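Beta-mannosidase (Trichoderma harzianum, PDB 4CVU) probably hydrolyses terminal beta-linked mannose residues from the non-reducing ends of mannosides, as a fungal enzyme of glycoside hydrolase family 2. Local coordinates at residues E686-R691 and I741-W746; L753-T758 and T801-A806. All blocks are in the same frame, centred on the assembly; numbering follows the deposited sequence.

Contact 1. Residues E686-R691 and I741-W746; sequences EIQFYR and IASAFW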
loop_
_atom_site.group_PDB
_atom_site.type_symbol
_atom_site.label_atom_id
_atom_site.label_comp_id
_atom_site.label_asym_id
_atom_site.label_seq_id
_atom_site.Cartn_x
_atom_site.Cartn_y
_atom_site.Cartn_z
ATOM N N GLU A 686 -34.329 0.896 13.679
ATOM C CA GLU A 686 -34.430 0.080 14.859
ATOM C C GLU A 686 -34.401 0.918 16.118
ATOM O O GLU A 686 -35.205 0.715 17.000
ATOM C CB GLU A 686 -33.365 -1.023 14.898
ATOM C CG GLU A 686 -33.613 -2.113 13.879
ATOM C CD GLU A 686 -32.716 -3.310 14.032
ATOM O OE1 GLU A 686 -32.520 -3.807 15.132
ATOM O OE2 GLU A 686 -32.229 -3.801 13.014
ATOM N N ILE A 687 -33.466 1.865 16.225
ATOM C CA ILE A 687 -33.372 2.632 17.442
ATOM C C ILE A 687 -34.659 3.396 17.806
ATOM O O ILE A 687 -35.029 3.461 18.972
ATOM C CB ILE A 687 -32.234 3.665 17.383
ATOM C CG1 ILE A 687 -30.887 2.931 17.375
ATOM C CG2 ILE A 687 -32.377 4.565 18.608
ATOM C CD1 ILE A 687 -29.671 3.807 17.087
ATOM N N GLN A 688 -35.286 4.038 16.824
ATOM C CA GLN A 688 -36.506 4.794 17.090
ATOM C C GLN A 688 -37.637 3.840 17.521
ATOM O O GLN A 688 -38.469 4.186 18.333
ATOM C CB GLN A 688 -36.926 5.614 15.876
ATOM C CG GLN A 688 -37.374 4.823 14.652
ATOM C CD GLN A 688 -37.790 5.716 13.489
ATOM O OE1 GLN A 688 -37.179 6.758 13.211
ATOM N NE2 GLN A 688 -38.860 5.307 12.798
ATOM N N PHE A 689 -37.639 2.632 16.986
ATOM C CA PHE A 689 -38.634 1.608 17.392
ATOM C C PHE A 689 -38.391 1.094 18.833
ATOM O O PHE A 689 -39.319 0.956 19.624
ATOM C CB PHE A 689 -38.609 0.453 16.386
ATOM C CG PHE A 689 -39.320 -0.775 16.847
ATOM C CD1 PHE A 689 -40.655 -0.954 16.588
ATOM C CD2 PHE A 689 -38.633 -1.755 17.540
ATOM C CE1 PHE A 689 -41.301 -2.075 17.010
ATOM C CE2 PHE A 689 -39.284 -2.886 17.994
ATOM C CZ PHE A 689 -40.616 -3.046 17.722
ATOM N N TYR A 690 -37.130 0.859 19.177
ATOM C CA TYR A 690 -36.779 0.475 20.552
ATOM C C TYR A 690 -37.136 1.590 21.555
ATOM O O TYR A 690 -37.726 1.326 22.606
ATOM C CB TYR A 690 -35.292 0.098 20.695
ATOM C CG TYR A 690 -34.858 -1.098 19.879
ATOM C CD1 TYR A 690 -35.663 -2.236 19.776
ATOM C CD2 TYR A 690 -33.643 -1.070 19.149
ATOM C CE1 TYR A 690 -35.279 -3.308 18.981
ATOM C CE2 TYR A 690 -33.261 -2.142 18.367
ATOM C CZ TYR A 690 -34.071 -3.259 18.278
ATOM O OH TYR A 690 -33.682 -4.358 17.488
ATOM N N ARG A 691 -36.788 2.832 21.210
ATOM C CA ARG A 691 -37.052 3.953 22.097
ATOM C C ARG A 691 -38.513 4.256 22.345
ATOM O O ARG A 691 -38.874 4.546 23.454
ATOM C CB ARG A 691 -36.430 5.199 21.581
ATOM C CG ARG A 691 -34.914 5.146 21.698
ATOM C CD ARG A 691 -34.380 6.531 21.460
ATOM N NE ARG A 691 -34.734 7.481 22.526
ATOM C CZ ARG A 691 -34.251 8.725 22.582
ATOM N NH1 ARG A 691 -33.393 9.153 21.645
ATOM N NH2 ARG A 691 -34.580 9.533 23.586
ATOM N N ILE A 741 -36.830 13.306 20.482
ATOM C CA ILE A 741 -36.818 13.066 19.042
ATOM C C ILE A 741 -38.236 12.911 18.517
ATOM O O ILE A 741 -39.135 12.477 19.234
ATOM C CB ILE A 741 -35.967 11.810 18.670
ATOM C CG1 ILE A 741 -36.539 10.537 19.331
ATOM C CG2 ILE A 741 -34.510 12.016 19.097
ATOM C CD1 ILE A 741 -35.957 9.241 18.787
ATOM N N ALA A 742 -38.417 13.315 17.267
ATOM C CA ALA A 742 -39.621 13.055 16.472
ATOM C C ALA A 742 -39.263 12.014 15.435
ATOM O O ALA A 742 -38.292 12.184 14.694
ATOM C CB ALA A 742 -40.089 14.334 15.781
ATOM N N SER A 743 -40.044 10.952 15.362
ATOM C CA SER A 743 -39.671 9.781 14.601
ATOM C C SER A 743 -40.788 9.401 13.640
ATOM O O SER A 743 -41.955 9.396 14.039
ATOM C CB SER A 743 -39.376 8.612 15.550
ATOM O OG SER A 743 -38.231 8.853 16.376
ATOM N N ALA A 744 -40.423 9.073 12.392
ATOM C CA ALA A 744 -41.395 8.720 11.352
ATOM C C ALA A 744 -41.432 7.225 11.153
ATOM O O ALA A 744 -40.423 6.629 10.828
ATOM C CB ALA A 744 -41.045 9.397 10.031
ATOM N N PHE A 745 -42.608 6.645 11.327
ATOM C CA PHE A 745 -42.833 5.206 11.174
ATOM C C PHE A 745 -43.679 4.982 9.934
ATOM O O PHE A 745 -44.824 5.464 9.862
ATOM C CB PHE A 745 -43.583 4.641 12.385
ATOM C CG PHE A 745 -42.747 4.548 13.630
ATOM C CD1 PHE A 745 -42.586 5.640 14.463
ATOM C CD2 PHE A 745 -42.142 3.362 13.978
ATOM C CE1 PHE A 745 -41.823 5.562 15.620
ATOM C CE2 PHE A 745 -41.374 3.264 15.132
ATOM C CZ PHE A 745 -41.214 4.361 15.957
ATOM N N TRP A 746 -43.141 4.252 8.968
ATOM C CA TRP A 746 -43.847 4.035 7.711
ATOM C C TRP A 746 -44.234 2.576 7.557
ATOM O O TRP A 746 -43.377 1.708 7.405
ATOM C CB TRP A 746 -42.984 4.479 6.531
ATOM C CG TRP A 746 -43.697 4.414 5.173
ATOM C CD1 TRP A 746 -45.046 4.566 4.924
ATOM C CD2 TRP A 746 -43.076 4.217 3.901
ATOM N NE1 TRP A 746 -45.292 4.458 3.581
ATOM C CE2 TRP A 746 -44.104 4.249 2.926
ATOM C CE3 TRP A 746 -41.748 4.010 3.485
ATOM C CZ2 TRP A 746 -43.842 4.073 1.555
ATOM C CZ3 TRP A 746 -41.487 3.836 2.124
ATOM C CH2 TRP A 746 -42.530 3.867 1.177
HETATM O O HOH W 1 -37.665 8.718 11.363
HETATM O O HOH W 2 -36.292 9.049 14.744
HETATM O O HOH W 3 -39.376 6.908 18.589
#
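Gln688 reaches strand 741-746 because its chi1 of 67° sets CG between the backbone N and the carbonyl carbon, and the extended chain beyond carries the amide over the ring of Phe745. That ring comes from the opposite direction. NE2 of Gln688 then lies 3.8 Å above the centre of the Phe745 ring, with the amide and ring planes 48° apart. The same NE2 donates to Ala744 O at 2.8 Å; the acceptor lies near the amide plane, whereas the donor stands well above the carbonyl plane of Ala744.

On the other side of the amide, OE1 of Gln688 accepts from two waters: one at 2.7 Å from OE1, which in turn accepts from Ala744 N, and one bonded also to Ser743 OG. A third water links Gln688 O to Ser743 OG. Both ends of this buried amide are therefore satisfied, which should restrain its flip.

Helix 664-692, which precedes strand 702-705, packs here against strand 740-747; the short axes pass 9.2 Å apart at 107°. The mixed sheet holding 702-705 is consistent with the (beta/alpha)8 catalytic barrel of family 2 glycoside hydrolases, which the helix would join to the antiparallel sheet shared with the Ig/CBM-like domain. At the rim of the same ring, Phe689 CA meets the edge of Phe745 in its plane, 3.9 Å from CE2, and Arg692 adds a cation-pi contact.

At the other end, Ile741 CD1 lies over one face of the Arg691 guanidinium, toward its rim, 3.8 Å from NH1, while that NH1 is hydrogen-bonded to the carbonyls of Thr736 and Glu738.

Contact 2. Residues L753-T758 and T801-A806; sequences LEIWVT and TQIITA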
loop_
_atom_site.group_PDB
_atom_site.type_symbol
_atom_site.label_atom_id
_atom_site.label_comp_id
_atom_site.label_asym_id
_atom_site.label_seq_id
_atom_site.Cartn_x
_atom_site.Cartn_y
_atom_site.Cartn_z
ATOM N N LEU A 753 -48.419 6.492 7.441
ATOM C CA LEU A 753 -47.360 7.198 8.163
ATOM C C LEU A 753 -47.828 7.535 9.595
ATOM O O LEU A 753 -48.972 7.968 9.793
ATOM C CB LEU A 753 -46.946 8.473 7.415
ATOM C CG LEU A 753 -46.037 9.504 8.090
ATOM C CD1 LEU A 753 -44.639 8.973 8.342
ATOM C CD2 LEU A 753 -45.983 10.780 7.248
ATOM N N GLU A 754 -46.945 7.290 10.573
ATOM C CA GLU A 754 -47.135 7.741 11.957
ATOM C C GLU A 754 -45.912 8.513 12.375
ATOM O O GLU A 754 -44.811 8.131 12.020
ATOM C CB GLU A 754 -47.314 6.575 12.910
ATOM C CG GLU A 754 -48.535 5.723 12.585
ATOM C CD GLU A 754 -48.769 4.602 13.584
ATOM O OE1 GLU A 754 -47.920 4.372 14.459
ATOM O OE2 GLU A 754 -49.825 3.933 13.491
ATOM N N ILE A 755 -46.114 9.620 13.094
ATOM C CA ILE A 755 -45.012 10.335 13.724
ATOM C C ILE A 755 -45.222 10.350 15.234
ATOM O O ILE A 755 -46.279 10.741 15.735
ATOM C CB ILE A 755 -44.845 11.763 13.195
ATOM C CG1 ILE A 755 -44.604 11.701 11.687
ATOM C CG2 ILE A 755 -43.644 12.420 13.868
ATOM C CD1 ILE A 755 -44.999 12.933 10.962
ATOM N N TRP A 756 -44.201 9.896 15.948
ATOM C CA TRP A 756 -44.213 9.844 17.401
ATOM C C TRP A 756 -43.100 10.696 17.938
ATOM O O TRP A 756 -42.028 10.783 17.313
ATOM C CB TRP A 756 -43.962 8.418 17.863
ATOM C CG TRP A 756 -45.023 7.446 17.495
ATOM C CD1 TRP A 756 -45.326 6.998 16.262
ATOM C CD2 TRP A 756 -45.887 6.770 18.399
ATOM N NE1 TRP A 756 -46.341 6.066 16.332
ATOM C CE2 TRP A 756 -46.693 5.904 17.642
ATOM C CE3 TRP A 756 -46.025 6.775 19.791
ATOM C CZ2 TRP A 756 -47.657 5.074 18.221
ATOM C CZ3 TRP A 756 -46.989 5.959 20.369
ATOM C CH2 TRP A 756 -47.799 5.120 19.582
ATOM N N VAL A 757 -43.345 11.311 19.094
ATOM C CA VAL A 757 -42.314 12.024 19.829
ATOM C C VAL A 757 -41.926 11.213 21.080
ATOM O O VAL A 757 -42.800 10.814 21.886
ATOM C CB VAL A 757 -42.764 13.433 20.233
ATOM C CG1 VAL A 757 -41.757 14.078 21.174
ATOM C CG2 VAL A 757 -42.978 14.320 19.006
ATOM N N THR A 758 -40.618 11.024 21.269
ATOM C CA THR A 758 -40.099 10.175 22.345
ATOM C C THR A 758 -39.042 10.929 23.121
ATOM O O THR A 758 -38.212 11.590 22.523
ATOM C CB THR A 758 -39.486 8.868 21.772
ATOM O OG1 THR A 758 -40.490 8.113 21.084
ATOM C CG2 THR A 758 -38.927 8.003 22.881
ATOM N N THR A 801 -45.248 9.707 22.660
ATOM C CA THR A 801 -46.632 10.115 22.329
ATOM C C THR A 801 -46.835 10.186 20.826
ATOM O O THR A 801 -45.973 10.684 20.114
ATOM C CB THR A 801 -46.973 11.484 22.991
ATOM O OG1 THR A 801 -48.330 11.833 22.750
ATOM C CG2 THR A 801 -46.097 12.593 22.475
ATOM N N GLN A 802 -47.972 9.697 20.339
ATOM C CA GLN A 802 -48.265 9.760 18.911
ATOM C C GLN A 802 -48.872 11.119 18.516
ATOM O O GLN A 802 -49.886 11.526 19.069
ATOM C CB GLN A 802 -49.189 8.623 18.493
ATOM C CG GLN A 802 -49.181 8.398 16.978
ATOM C CD GLN A 802 -50.161 7.349 16.519
ATOM O OE1 GLN A 802 -50.608 6.539 17.287
ATOM N NE2 GLN A 802 -50.482 7.363 15.261
ATOM N N ILE A 803 -48.244 11.810 17.558
ATOM C CA ILE A 803 -48.656 13.174 17.190
ATOM C C ILE A 803 -49.283 13.293 15.796
ATOM O O ILE A 803 -49.993 14.235 15.535
ATOM C CB ILE A 803 -47.496 14.197 17.320
ATOM C CG1 ILE A 803 -46.316 13.866 16.400
ATOM C CG2 ILE A 803 -47.021 14.277 18.751
ATOM C CD1 ILE A 803 -45.403 15.060 16.161
ATOM N N ILE A 804 -48.999 12.345 14.905
ATOM C CA ILE A 804 -49.554 12.358 13.553
ATOM C C ILE A 804 -49.877 10.930 13.120
ATOM O O ILE A 804 -49.109 10.003 13.369
ATOM C CB ILE A 804 -48.552 12.948 12.520
ATOM C CG1 ILE A 804 -48.371 14.471 12.682
ATOM C CG2 ILE A 804 -48.987 12.619 11.101
ATOM C CD1 ILE A 804 -49.593 15.305 12.324
ATOM N N THR A 805 -51.018 10.758 12.479
ATOM C CA THR A 805 -51.254 9.573 11.692
ATOM C C THR A 805 -51.847 9.990 10.354
ATOM O O THR A 805 -52.694 10.883 10.315
ATOM C CB THR A 805 -52.169 8.568 12.402
ATOM O OG1 THR A 805 -52.132 7.320 11.700
ATOM C CG2 THR A 805 -53.605 9.059 12.494
ATOM N N ALA A 806 -51.389 9.360 9.265
ATOM C CA ALA A 806 -51.857 9.704 7.918
ATOM C C ALA A 806 -51.684 8.576 6.919
ATOM O O ALA A 806 -50.583 8.038 6.764
ATOM C CB ALA A 806 -51.110 10.916 7.422
#
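Trp756 and Gln802 meet on one face of the antiparallel pair: Gln802 CB sits 3.6 Å from the centroid of the six-membered ring of Trp756, 4° off its normal, a CH-pi contact. With CG anti to the backbone N (chi1 -163°), the glutamine chain continues across the indole, bringing OE1 to 3.4 Å from Trp756 CZ2. Trp756 NE1 donates to Glu754 OE1 at 3.0 Å, steadying the indole, and the Glu754 side chain also lies about 3 Å from a bound sodium ion. This is the solvent side, where Gln802 and Thr805 are exposed. An alanine in place of Trp756 is likely to leave Gln802 without its aromatic platform and Glu754 OE1 without the indole donor.

The opposite face is packed tightly. Ile755 CD1 touches Ile804 CB at 3.9 Å, Val757 CG2 touches Ile803 CD1 at 3.8 Å, and Leu771, Val769 and Phe793 of facing strands close over them, as in an Ig-like beta-sandwich. A classic beta bulge shifts the register here: Ile803 N (2.9 Å) and Ile804 N (3.3 Å) both donate to Ile755 O. Both N-H groups of the bulge thus stay bonded, while apolar contact holds one face and polar, aromatic contact the other.

In the fold
Contacts 1 and 2 share one antiparallel sheet. Strand 740-747, which meets the helix in contact 1, pairs directly with strand 752-759 of contact 2: Phe745 N lies 2.7 Å from Glu754 O, and Ser743 N lies 2.8 Å from Trp756 O, both probable hydrogen bonds. Contact 1 is the buried one, a helix-to-strand junction whose polar groups are met by a side-chain amide and waters; contact 2 is partly buried and relies on a ladder of main-chain bonds, with an apolar side turned to the other sheet of the domain. Arg692, at the end of the helix, also meets Trp756 of contact 2 by a cation-pi contact, so the helix reaches the second strand.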